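Local coordinates for protein integral membrane indolylacetylinositol arabinosyltransferase EmbB (Mycolicibacterium smegmatis MC2 155, PDB 7BVC) that probably polymerises arabinose into the arabinan of cell-wall arabinogalactan, working as a membrane-embedded arabinosyltransferase, at residues 390-394 against 427-433; 423-427 against 474-478; 736-741 against 1033-1038; 868-872 against 903-907. All blocks are in the same frame, centred on the assembly; numbering follows the deposited sequence.

Contact 1: residues 390-394 against 427-433; sequences PEGQI and TLGIQPT
Beside the ethambutol pocket of the GT-C-type membrane domain, Pro390, just before helix 391-411, and Ile394 in its first turn pack against the end of helix 415-428 and the loop that follows it. The two helices form a helical hairpin, so the first turn of one meets the last turn of the other. Across this buried junction the packing is mostly apolar, with no hydrogen bond between the segments. The Pro390 ring touches two loop residues: CB lies 3.9 Å from Ile430 CG2, and CG lies 3.6 Å from Gln431 CG, the two side chains crossing at about a right angle. Gln431 is bent at chi2 (-87°), and its side chain lies near a bound phosphate ion and ethambutol. Tyr320, itself in the ethambutol pocket, packs on both Pro390 and Gln431. Glu391 OE2 has a long, weak ion pair with the pocket residue Arg389. On the helix side, Thr427 OG1 sits 3.6 Å from Ile394 CA. The extended branch of Ile394 (chi2 174°) carries its tip into the loop, where CD1 rests 4.0 Å from Gln431 CB and 3.7 Å from Thr433 CG2.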
loop_
_atom_site.group_PDB
_atom_site.type_symbol
_atom_site.label_atom_id
_atom_site.label_comp_id
_atom_site.label_asym_id
_atom_site.label_seq_id
_atom_site.Cartn_x
_atom_site.Cartn_y
_atom_site.Cartn_z
ATOM N N PRO B 390 -22.061 -12.693 -0.179
ATOM C CA PRO B 390 -22.494 -13.874 0.574
ATOM C C PRO B 390 -21.633 -14.166 1.802
ATOM O O PRO B 390 -21.085 -15.260 1.955
ATOM C CB PRO B 390 -22.386 -14.991 -0.466
ATOM C CG PRO B 390 -21.228 -14.572 -1.306
ATOM C CD PRO B 390 -21.211 -13.058 -1.324
ATOM N N GLU B 391 -21.508 -13.183 2.692
ATOM C CA GLU B 391 -20.795 -13.391 3.944
ATOM C C GLU B 391 -21.718 -13.816 5.076
ATOM O O GLU B 391 -21.336 -14.655 5.900
ATOM C CB GLU B 391 -20.048 -12.118 4.348
ATOM C CG GLU B 391 -19.182 -11.530 3.249
ATOM C CD GLU B 391 -18.005 -12.413 2.895
ATOM O OE1 GLU B 391 -17.551 -13.180 3.768
ATOM O OE2 GLU B 391 -17.530 -12.342 1.741
ATOM N N GLY B 392 -22.930 -13.260 5.128
ATOM C CA GLY B 392 -23.880 -13.682 6.141
ATOM C C GLY B 392 -24.299 -15.129 5.971
ATOM O O GLY B 392 -24.493 -15.849 6.952
ATOM N N GLN B 393 -24.428 -15.580 4.721
ATOM C CA GLN B 393 -24.777 -16.974 4.472
ATOM C C GLN B 393 -23.676 -17.909 4.952
ATOM O O GLN B 393 -23.958 -18.956 5.549
ATOM C CB GLN B 393 -25.053 -17.187 2.986
ATOM C CG GLN B 393 -26.411 -16.689 2.525
ATOM C CD GLN B 393 -26.461 -15.182 2.378
ATOM O OE1 GLN B 393 -27.183 -14.500 3.102
ATOM N NE2 GLN B 393 -25.690 -14.654 1.437
ATOM N N ILE B 394 -22.415 -17.549 4.713
ATOM C CA ILE B 394 -21.312 -18.393 5.157
ATOM C C ILE B 394 -21.209 -18.386 6.676
ATOM O O ILE B 394 -20.930 -19.421 7.296
ATOM C CB ILE B 394 -19.996 -17.950 4.492
ATOM C CG1 ILE B 394 -20.086 -18.130 2.977
ATOM C CG2 ILE B 394 -18.830 -18.751 5.036
ATOM C CD1 ILE B 394 -18.898 -17.586 2.230
ATOM N N THR B 427 -21.765 -24.952 2.373
ATOM C CA THR B 427 -21.330 -23.588 2.640
ATOM C C THR B 427 -19.913 -23.318 2.158
ATOM O O THR B 427 -19.528 -22.151 2.041
ATOM C CB THR B 427 -21.440 -23.267 4.128
ATOM O OG1 THR B 427 -21.170 -21.876 4.337
ATOM C CG2 THR B 427 -20.449 -24.071 4.907
ATOM N N LEU B 428 -19.127 -24.360 1.880
ATOM C CA LEU B 428 -17.862 -24.165 1.183
ATOM C C LEU B 428 -18.075 -23.977 -0.311
ATOM O O LEU B 428 -17.288 -23.284 -0.965
ATOM C CB LEU B 428 -16.933 -25.353 1.440
ATOM C CG LEU B 428 -15.523 -25.317 0.850
ATOM C CD1 LEU B 428 -14.523 -25.851 1.855
ATOM C CD2 LEU B 428 -15.455 -26.123 -0.437
ATOM N N GLY B 429 -19.127 -24.579 -0.860
ATOM C CA GLY B 429 -19.418 -24.447 -2.273
ATOM C C GLY B 429 -19.996 -23.103 -2.676
ATOM O O GLY B 429 -20.359 -22.907 -3.839
ATOM N N ILE B 430 -20.077 -22.167 -1.735
ATOM C CA ILE B 430 -20.590 -20.830 -2.026
ATOM C C ILE B 430 -19.481 -19.911 -2.520
ATOM O O ILE B 430 -19.598 -19.288 -3.577
ATOM C CB ILE B 430 -21.284 -20.239 -0.781
ATOM C CG1 ILE B 430 -22.551 -21.020 -0.440
ATOM C CG2 ILE B 430 -21.614 -18.776 -1.003
ATOM C CD1 ILE B 430 -23.303 -20.465 0.747
ATOM N N GLN B 431 -18.398 -19.811 -1.760
ATOM C CA GLN B 431 -17.271 -18.956 -2.095
ATOM C C GLN B 431 -16.002 -19.634 -1.610
ATOM O O GLN B 431 -16.051 -20.468 -0.698
ATOM C CB GLN B 431 -17.414 -17.569 -1.457
ATOM C CG GLN B 431 -18.357 -16.639 -2.194
ATOM C CD GLN B 431 -17.664 -15.869 -3.296
ATOM O OE1 GLN B 431 -17.132 -14.784 -3.067
ATOM N NE2 GLN B 431 -17.667 -16.426 -4.498
ATOM N N PRO B 432 -14.848 -19.305 -2.198
ATOM C CA PRO B 432 -13.591 -19.885 -1.699
ATOM C C PRO B 432 -13.292 -19.518 -0.261
ATOM O O PRO B 432 -12.509 -20.217 0.391
ATOM C CB PRO B 432 -12.535 -19.315 -2.656
ATOM C CG PRO B 432 -13.163 -18.106 -3.251
ATOM C CD PRO B 432 -14.624 -18.411 -3.345
ATOM N N THR B 433 -13.891 -18.448 0.256
ATOM C CA THR B 433 -13.732 -18.064 1.651
ATOM C C THR B 433 -14.609 -18.881 2.591
ATOM O O THR B 433 -14.658 -18.580 3.788
ATOM C CB THR B 433 -14.035 -16.573 1.825
ATOM O OG1 THR B 433 -13.693 -16.169 3.155
ATOM C CG2 THR B 433 -15.506 -16.295 1.584
#

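Contact 2: residues 423-427 against 474-478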
loop_
_atom_site.group_PDB
_atom_site.type_symbol
_atom_site.label_atom_id
_atom_site.label_comp_id
_atom_site.label_asym_id
_atom_site.label_seq_id
_atom_site.Cartn_x
_atom_site.Cartn_y
_atom_site.Cartn_z
ATOM N N THR B 423 -23.577 -29.775 5.507
ATOM C CA THR B 423 -23.689 -28.333 5.694
ATOM C C THR B 423 -22.363 -27.637 5.408
ATOM O O THR B 423 -22.330 -26.601 4.730
ATOM C CB THR B 423 -24.163 -28.021 7.113
ATOM O OG1 THR B 423 -25.447 -28.615 7.330
ATOM C CG2 THR B 423 -24.268 -26.522 7.321
ATOM N N ALA B 424 -21.260 -28.197 5.908
ATOM C CA ALA B 424 -19.949 -27.603 5.667
ATOM C C ALA B 424 -19.587 -27.642 4.189
ATOM O O ALA B 424 -19.049 -26.668 3.651
ATOM C CB ALA B 424 -18.887 -28.320 6.499
ATOM N N ALA B 425 -19.884 -28.753 3.512
ATOM C CA ALA B 425 -19.621 -28.832 2.078
ATOM C C ALA B 425 -20.425 -27.787 1.312
ATOM O O ALA B 425 -19.885 -27.091 0.444
ATOM C CB ALA B 425 -19.936 -30.235 1.564
ATOM N N PHE B 426 -21.714 -27.651 1.632
ATOM C CA PHE B 426 -22.563 -26.727 0.890
ATOM C C PHE B 426 -22.175 -25.277 1.149
ATOM O O PHE B 426 -22.246 -24.443 0.242
ATOM C CB PHE B 426 -24.029 -26.962 1.239
ATOM C CG PHE B 426 -24.723 -27.907 0.308
ATOM C CD1 PHE B 426 -24.746 -29.265 0.570
ATOM C CD2 PHE B 426 -25.341 -27.440 -0.836
ATOM C CE1 PHE B 426 -25.378 -30.137 -0.290
ATOM C CE2 PHE B 426 -25.976 -28.307 -1.698
ATOM C CZ PHE B 426 -25.994 -29.659 -1.425
ATOM N N THR B 427 -21.765 -24.952 2.373
ATOM C CA THR B 427 -21.330 -23.588 2.640
ATOM C C THR B 427 -19.913 -23.318 2.158
ATOM O O THR B 427 -19.528 -22.151 2.041
ATOM C CB THR B 427 -21.440 -23.267 4.128
ATOM O OG1 THR B 427 -21.170 -21.876 4.337
ATOM C CG2 THR B 427 -20.449 -24.071 4.907
ATOM N N VAL B 474 -21.399 -35.191 -1.964
ATOM C CA VAL B 474 -22.686 -34.997 -2.626
ATOM C C VAL B 474 -22.818 -33.628 -3.269
ATOM O O VAL B 474 -23.691 -33.435 -4.135
ATOM C CB VAL B 474 -23.847 -35.239 -1.634
ATOM C CG1 VAL B 474 -23.907 -34.127 -0.601
ATOM C CG2 VAL B 474 -25.178 -35.396 -2.362
ATOM N N ILE B 475 -21.980 -32.650 -2.916
ATOM C CA ILE B 475 -22.056 -31.334 -3.538
ATOM C C ILE B 475 -21.496 -31.325 -4.949
ATOM O O ILE B 475 -21.668 -30.335 -5.666
ATOM C CB ILE B 475 -21.327 -30.282 -2.678
ATOM C CG1 ILE B 475 -21.778 -28.871 -3.068
ATOM C CG2 ILE B 475 -19.823 -30.428 -2.819
ATOM C CD1 ILE B 475 -21.086 -27.777 -2.324
ATOM N N LEU B 476 -20.817 -32.393 -5.371
ATOM C CA LEU B 476 -20.338 -32.453 -6.746
ATOM C C LEU B 476 -21.484 -32.492 -7.746
ATOM O O LEU B 476 -21.368 -31.903 -8.826
ATOM C CB LEU B 476 -19.430 -33.667 -6.937
ATOM C CG LEU B 476 -18.132 -33.657 -6.126
ATOM C CD1 LEU B 476 -17.214 -34.786 -6.554
ATOM C CD2 LEU B 476 -17.431 -32.317 -6.253
ATOM N N ALA B 477 -22.594 -33.145 -7.398
ATOM C CA ALA B 477 -23.763 -33.203 -8.263
ATOM C C ALA B 477 -24.465 -31.863 -8.405
ATOM O O ALA B 477 -25.269 -31.699 -9.328
ATOM C CB ALA B 477 -24.752 -34.244 -7.738
ATOM N N VAL B 478 -24.191 -30.910 -7.520
ATOM C CA VAL B 478 -24.750 -29.570 -7.615
ATOM C C VAL B 478 -23.756 -28.598 -8.240
ATOM O O VAL B 478 -24.144 -27.701 -8.987
ATOM C CB VAL B 478 -25.201 -29.088 -6.219
ATOM C CG1 VAL B 478 -25.733 -27.667 -6.280
ATOM C CG2 VAL B 478 -26.246 -30.031 -5.649
#
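With CG1 swung opposite its own amide nitrogen (chi1 -162°) and CD1 extended beyond it (chi2 -178°), Ile475 reaches straight at the backbone between Ala425 and Phe426. Its CD1 comes to 3.7 Å from Phe426 CA. The Phe426 side chain leaves its helix at chi1 -93°, and this turn lays the ring over Ile475, whose CG1 sits over one face, 4.4 Å from Phe426 CD2. The outer part of the ring reaches on to two valines, both approaching obliquely: Val474 CG1 is 4.3 Å from Phe426 CE1, and Val478 CG2 is 4.2 Å from Phe426 CZ. The second branch of Ile475 is used as well, since CG2 meets Ala425 CB at 4.4 Å. All three surfaces that Ile475 meets, backbone, methyl and ring face, belong to helix 415-428. The contact joins that helix to the short break between helices 462-472 and 476-479, inside two predicted transmembrane segments of the GT-C-type domain. No hydrogen bond crosses between the segments, and every side chain that meets there is apolar. Within 423-427 Thr427 N bonds to Thr423 O at 2.9 Å, whereas the turn entering helix 476-479 is held by Val478 N to Ile475 O at 3.2 Å. Trp318 lies next to both partners: its NE1 hydrogen-bonds to the carbonyl oxygen of Phe426, and its side chain touches Val478.

Contact 3: residues 736-741 against 1033-1038; sequences DVLVEP and MSTYLS
Glu740 and Tyr1036 cross obliquely on one face of the sheet, and the phenol OH donates to Glu740 OE2 at 2.6 Å. The carboxylate and the ring are turned 57° apart. OE2 lies at the ring edge, in its plane, while the hydroxyl reaches OE2 from above the carboxylate plane, 50° out of it. An extended Glu740 chain (chi2 -179°) spans the distance and passes over Ser1034, whose CB faces OE1. Glu740 is buried, so this bond would offset part of the cost of a charge there. Leu738 points to the same face and reaches the far end of the partner segment, with CD1 4.1 Å from Ser1038 CB. The segments form an antiparallel ladder in the mixed sheet of the EmbC C-terminal domain, with strand 956-957 on the other side of strand 737-739. Leu738 and Tyr1036 are a hydrogen-bonded pair, each N to the other's O at 2.9 Å. Ser1038 N to Asp736 O (2.8 Å) and Glu740 N to Ser1034 O (2.9 Å) continue the ladder at either end. Val737 with Leu1037 and Val739 with Thr1035 are non-hydrogen-bonded pairs whose side chains share the opposite face. There Val737 and Leu1037 cross at about a right angle, CG2 to CD1 4.0 Å. Val739 CG2 lies 3.7 Å from Thr1035 CG2 and also touches the methyl of Met1033, next to Tyr961 and Leu1048. Asp736 turns its carboxylate elsewhere, to a salt bridge with Arg725.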
loop_
_atom_site.group_PDB
_atom_site.type_symbol
_atom_site.label_atom_id
_atom_site.label_comp_id
_atom_site.label_asym_id
_atom_site.label_seq_id
_atom_site.Cartn_x
_atom_site.Cartn_y
_atom_site.Cartn_z
ATOM N N ASP B 736 -33.911 11.014 -9.482
ATOM C CA ASP B 736 -33.379 12.224 -8.873
ATOM C C ASP B 736 -32.186 12.797 -9.626
ATOM O O ASP B 736 -31.540 13.723 -9.126
ATOM C CB ASP B 736 -32.993 11.953 -7.418
ATOM C CG ASP B 736 -34.190 11.614 -6.555
ATOM O OD1 ASP B 736 -35.028 12.510 -6.319
ATOM O OD2 ASP B 736 -34.293 10.451 -6.110
ATOM N N VAL B 737 -31.872 12.271 -10.807
ATOM C CA VAL B 737 -30.775 12.767 -11.630
ATOM C C VAL B 737 -31.367 13.413 -12.872
ATOM O O VAL B 737 -32.240 12.829 -13.525
ATOM C CB VAL B 737 -29.797 11.641 -12.006
ATOM C CG1 VAL B 737 -28.726 12.162 -12.941
ATOM C CG2 VAL B 737 -29.165 11.059 -10.761
ATOM N N LEU B 738 -30.897 14.616 -13.198
ATOM C CA LEU B 738 -31.384 15.370 -14.342
ATOM C C LEU B 738 -30.274 15.476 -15.377
ATOM O O LEU B 738 -29.131 15.795 -15.035
ATOM C CB LEU B 738 -31.854 16.763 -13.918
ATOM C CG LEU B 738 -32.878 16.799 -12.782
ATOM C CD1 LEU B 738 -32.952 18.187 -12.178
ATOM C CD2 LEU B 738 -34.243 16.355 -13.273
ATOM N N VAL B 739 -30.613 15.212 -16.636
ATOM C CA VAL B 739 -29.647 15.164 -17.727
ATOM C C VAL B 739 -30.021 16.214 -18.765
ATOM O O VAL B 739 -31.206 16.463 -19.010
ATOM C CB VAL B 739 -29.584 13.755 -18.356
ATOM C CG1 VAL B 739 -30.925 13.371 -18.958
ATOM C CG2 VAL B 739 -28.487 13.679 -19.401
ATOM N N GLU B 740 -29.004 16.849 -19.353
ATOM C CA GLU B 740 -29.217 17.812 -20.424
ATOM C C GLU B 740 -29.182 17.079 -21.757
ATOM O O GLU B 740 -28.100 16.650 -22.185
ATOM C CB GLU B 740 -28.148 18.896 -20.399
ATOM C CG GLU B 740 -28.146 19.773 -19.164
ATOM C CD GLU B 740 -27.064 20.836 -19.219
ATOM O OE1 GLU B 740 -26.298 20.856 -20.203
ATOM O OE2 GLU B 740 -26.960 21.635 -18.267
ATOM N N PRO B 741 -30.315 16.899 -22.439
ATOM C CA PRO B 741 -30.287 16.247 -23.756
ATOM C C PRO B 741 -29.397 16.985 -24.743
ATOM O O PRO B 741 -28.468 16.403 -25.311
ATOM C CB PRO B 741 -31.756 16.276 -24.191
ATOM C CG PRO B 741 -32.522 16.378 -22.918
ATOM C CD PRO B 741 -31.686 17.240 -22.027
ATOM N N MET B 1033 -22.067 13.622 -21.049
ATOM C CA MET B 1033 -23.238 14.484 -21.007
ATOM C C MET B 1033 -23.272 15.238 -19.684
ATOM O O MET B 1033 -22.612 14.862 -18.712
ATOM C CB MET B 1033 -24.538 13.686 -21.184
ATOM C CG MET B 1033 -24.584 12.823 -22.429
ATOM S SD MET B 1033 -26.162 11.973 -22.588
ATOM C CE MET B 1033 -27.251 13.354 -22.911
ATOM N N SER B 1034 -24.048 16.318 -19.656
ATOM C CA SER B 1034 -24.158 17.166 -18.476
ATOM C C SER B 1034 -25.299 16.672 -17.595
ATOM O O SER B 1034 -26.460 16.665 -18.017
ATOM C CB SER B 1034 -24.375 18.623 -18.873
ATOM O OG SER B 1034 -23.244 19.146 -19.548
ATOM N N THR B 1035 -24.966 16.271 -16.369
ATOM C CA THR B 1035 -25.921 15.700 -15.431
ATOM C C THR B 1035 -25.762 16.359 -14.069
ATOM O O THR B 1035 -24.647 16.703 -13.664
ATOM C CB THR B 1035 -25.729 14.185 -15.296
ATOM O OG1 THR B 1035 -24.338 13.896 -15.126
ATOM C CG2 THR B 1035 -26.242 13.468 -16.530
ATOM N N TYR B 1036 -26.880 16.526 -13.367
ATOM C CA TYR B 1036 -26.891 17.126 -12.040
ATOM C C TYR B 1036 -27.819 16.342 -11.125
ATOM O O TYR B 1036 -28.908 15.929 -11.534
ATOM C CB TYR B 1036 -27.341 18.592 -12.082
ATOM C CG TYR B 1036 -26.771 19.393 -13.227
ATOM C CD1 TYR B 1036 -25.483 19.905 -13.172
ATOM C CD2 TYR B 1036 -27.526 19.645 -14.362
ATOM C CE1 TYR B 1036 -24.964 20.641 -14.218
ATOM C CE2 TYR B 1036 -27.015 20.376 -15.410
ATOM C CZ TYR B 1036 -25.736 20.872 -15.334
ATOM O OH TYR B 1036 -25.232 21.602 -16.382
ATOM N N LEU B 1037 -27.387 16.148 -9.883
ATOM C CA LEU B 1037 -28.223 15.509 -8.875
ATOM C C LEU B 1037 -29.207 16.534 -8.324
ATOM O O LEU B 1037 -28.797 17.582 -7.818
ATOM C CB LEU B 1037 -27.364 14.922 -7.760
ATOM C CG LEU B 1037 -28.114 14.168 -6.664
ATOM C CD1 LEU B 1037 -28.895 13.011 -7.257
ATOM C CD2 LEU B 1037 -27.148 13.676 -5.604
ATOM N N SER B 1038 -30.499 16.234 -8.430
ATOM C CA SER B 1038 -31.531 17.201 -8.079
ATOM C C SER B 1038 -31.444 17.595 -6.610
ATOM O O SER B 1038 -31.355 16.737 -5.728
ATOM C CB SER B 1038 -32.912 16.626 -8.388
ATOM O OG SER B 1038 -33.933 17.519 -7.985
#

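Contact 4: residues 868-872 against 903-907; sequences ITGES and TPYDV
Glu871 and Tyr905 lie side by side and point the same way, the carboxylate turned only 18° from the plane of the ring. A fully stretched glutamate puts it there: CG stands opposite the amide nitrogen (chi1 -160°) and the chain stays extended at chi2. Tyr905 starts out away from the other segment, but at chi1 -88° its ring comes round alongside Glu871, whose OE2 approaches the CE1 side of the ring obliquely. At the base of these side chains the backbones meet. Glu871 N donates to Pro904 O at 3.0 Å, nearly straight at the hydrogen though tilted from the carbonyl plane, and Tyr905 CA makes a CA-H...O contact of 3.3 Å to Glu871 O. Toward the N-terminal end, Pro904 CG rests 3.4 Å from Thr869 O. Asp906 bends its carboxylate back over Gly870, leaving OD2 3.4 Å from Gly870 N at an angle too poor for a hydrogen bond and 3.8 Å from Ile868 CG2. At the other end, Ser872 CB packs on Asp906 O, while its OG makes weak hydrogen bonds to Ala874 and Asn875. The segments are irregular loops of the EmbC C-terminal domain, one following strand 860-866 and the other leading to strand 914-918, which is paired with it in an antiparallel sheet. Pro904 and Asp906 both pack on Leu916 of that strand. One backbone hydrogen bond and C-H to oxygen packing join the loops, and neither acidic side chain finds a cationic partner across the contact.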
loop_
_atom_site.group_PDB
_atom_site.type_symbol
_atom_site.label_atom_id
_atom_site.label_comp_id
_atom_site.label_asym_id
_atom_site.label_seq_id
_atom_site.Cartn_x
_atom_site.Cartn_y
_atom_site.Cartn_z
ATOM N N ILE B 868 -10.235 27.461 -10.696
ATOM C CA ILE B 868 -11.325 28.177 -10.049
ATOM C C ILE B 868 -11.397 27.811 -8.565
ATOM O O ILE B 868 -10.995 26.717 -8.150
ATOM C CB ILE B 868 -12.651 27.849 -10.757
ATOM C CG1 ILE B 868 -12.496 27.988 -12.269
ATOM C CG2 ILE B 868 -13.764 28.770 -10.284
ATOM C CD1 ILE B 868 -12.102 29.360 -12.705
ATOM N N THR B 869 -11.907 28.740 -7.760
ATOM C CA THR B 869 -12.237 28.483 -6.366
ATOM C C THR B 869 -13.750 28.397 -6.216
ATOM O O THR B 869 -14.492 29.128 -6.882
ATOM C CB THR B 869 -11.666 29.566 -5.440
ATOM O OG1 THR B 869 -11.922 29.218 -4.074
ATOM C CG2 THR B 869 -12.276 30.927 -5.740
ATOM N N GLY B 870 -14.207 27.487 -5.364
ATOM C CA GLY B 870 -15.636 27.288 -5.221
ATOM C C GLY B 870 -15.942 26.311 -4.108
ATOM O O GLY B 870 -15.048 25.807 -3.425
ATOM N N GLU B 871 -17.234 26.040 -3.948
ATOM C CA GLU B 871 -17.747 25.216 -2.862
ATOM C C GLU B 871 -18.006 23.800 -3.356
ATOM O O GLU B 871 -18.733 23.602 -4.337
ATOM C CB GLU B 871 -19.029 25.823 -2.292
ATOM C CG GLU B 871 -19.383 25.351 -0.895
ATOM C CD GLU B 871 -20.709 25.908 -0.413
ATOM O OE1 GLU B 871 -20.887 26.063 0.813
ATOM O OE2 GLU B 871 -21.574 26.203 -1.262
ATOM N N SER B 872 -17.417 22.822 -2.675
ATOM C CA SER B 872 -17.620 21.416 -2.981
ATOM C C SER B 872 -18.076 20.685 -1.728
ATOM O O SER B 872 -18.005 21.209 -0.612
ATOM C CB SER B 872 -16.344 20.768 -3.530
ATOM O OG SER B 872 -16.541 19.383 -3.754
ATOM N N THR B 903 -21.214 32.548 -5.418
ATOM C CA THR B 903 -20.038 31.699 -5.527
ATOM C C THR B 903 -20.412 30.332 -6.090
ATOM O O THR B 903 -21.494 29.810 -5.808
ATOM C CB THR B 903 -19.370 31.520 -4.162
ATOM O OG1 THR B 903 -20.120 30.582 -3.381
ATOM C CG2 THR B 903 -19.297 32.849 -3.425
ATOM N N PRO B 904 -19.536 29.717 -6.881
ATOM C CA PRO B 904 -19.925 28.531 -7.646
ATOM C C PRO B 904 -19.876 27.248 -6.828
ATOM O O PRO B 904 -19.387 27.200 -5.698
ATOM C CB PRO B 904 -18.888 28.500 -8.770
ATOM C CG PRO B 904 -17.675 29.067 -8.139
ATOM C CD PRO B 904 -18.166 30.149 -7.209
ATOM N N TYR B 905 -20.395 26.191 -7.444
ATOM C CA TYR B 905 -20.377 24.837 -6.901
ATOM C C TYR B 905 -19.465 23.995 -7.787
ATOM O O TYR B 905 -19.910 23.429 -8.790
ATOM C CB TYR B 905 -21.784 24.249 -6.851
ATOM C CG TYR B 905 -22.555 24.555 -5.592
ATOM C CD1 TYR B 905 -22.159 24.040 -4.368
ATOM C CD2 TYR B 905 -23.695 25.344 -5.632
ATOM C CE1 TYR B 905 -22.870 24.313 -3.218
ATOM C CE2 TYR B 905 -24.410 25.623 -4.488
ATOM C CZ TYR B 905 -23.994 25.108 -3.285
ATOM O OH TYR B 905 -24.710 25.389 -2.147
ATOM N N ASP B 906 -18.189 23.914 -7.420
ATOM C CA ASP B 906 -17.239 23.108 -8.172
ATOM C C ASP B 906 -17.297 21.655 -7.721
ATOM O O ASP B 906 -17.319 21.362 -6.524
ATOM C CB ASP B 906 -15.819 23.649 -8.003
ATOM C CG ASP B 906 -15.614 24.970 -8.713
ATOM O OD1 ASP B 906 -16.288 25.206 -9.733
ATOM O OD2 ASP B 906 -14.779 25.775 -8.257
ATOM N N VAL B 907 -17.343 20.742 -8.690
ATOM C CA VAL B 907 -17.365 19.317 -8.385
ATOM C C VAL B 907 -16.300 18.595 -9.204
ATOM O O VAL B 907 -15.831 17.517 -8.821
ATOM C CB VAL B 907 -18.766 18.726 -8.637
ATOM C CG1 VAL B 907 -19.084 18.712 -10.122
ATOM C CG2 VAL B 907 -18.883 17.339 -8.034
#

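Overall arrangement
From the N terminus, contact 1 closes first, joining 390-394 to 427-433 around the helical hairpin 391-411 and 415-428. Contact 2 opens at 423-427, before contact 1 has closed, and ends at 474-478, so the two cross along the chain. They share Thr427 and touch where Ile475 CD1 packs on Gly429 CA at 3.7 Å, linking helices 391-411 and 415-428 to the start of helix 476-479. On the opposite side of the chain's centre, contact 3 closes a loop of nearly 300 residues in the C-terminal domain. Contact 4, nested inside it, ties the loop after strand 860-866 to the one before strand 914-918; the centres of contacts 3 and 4 lie about 18 Å apart, without touching.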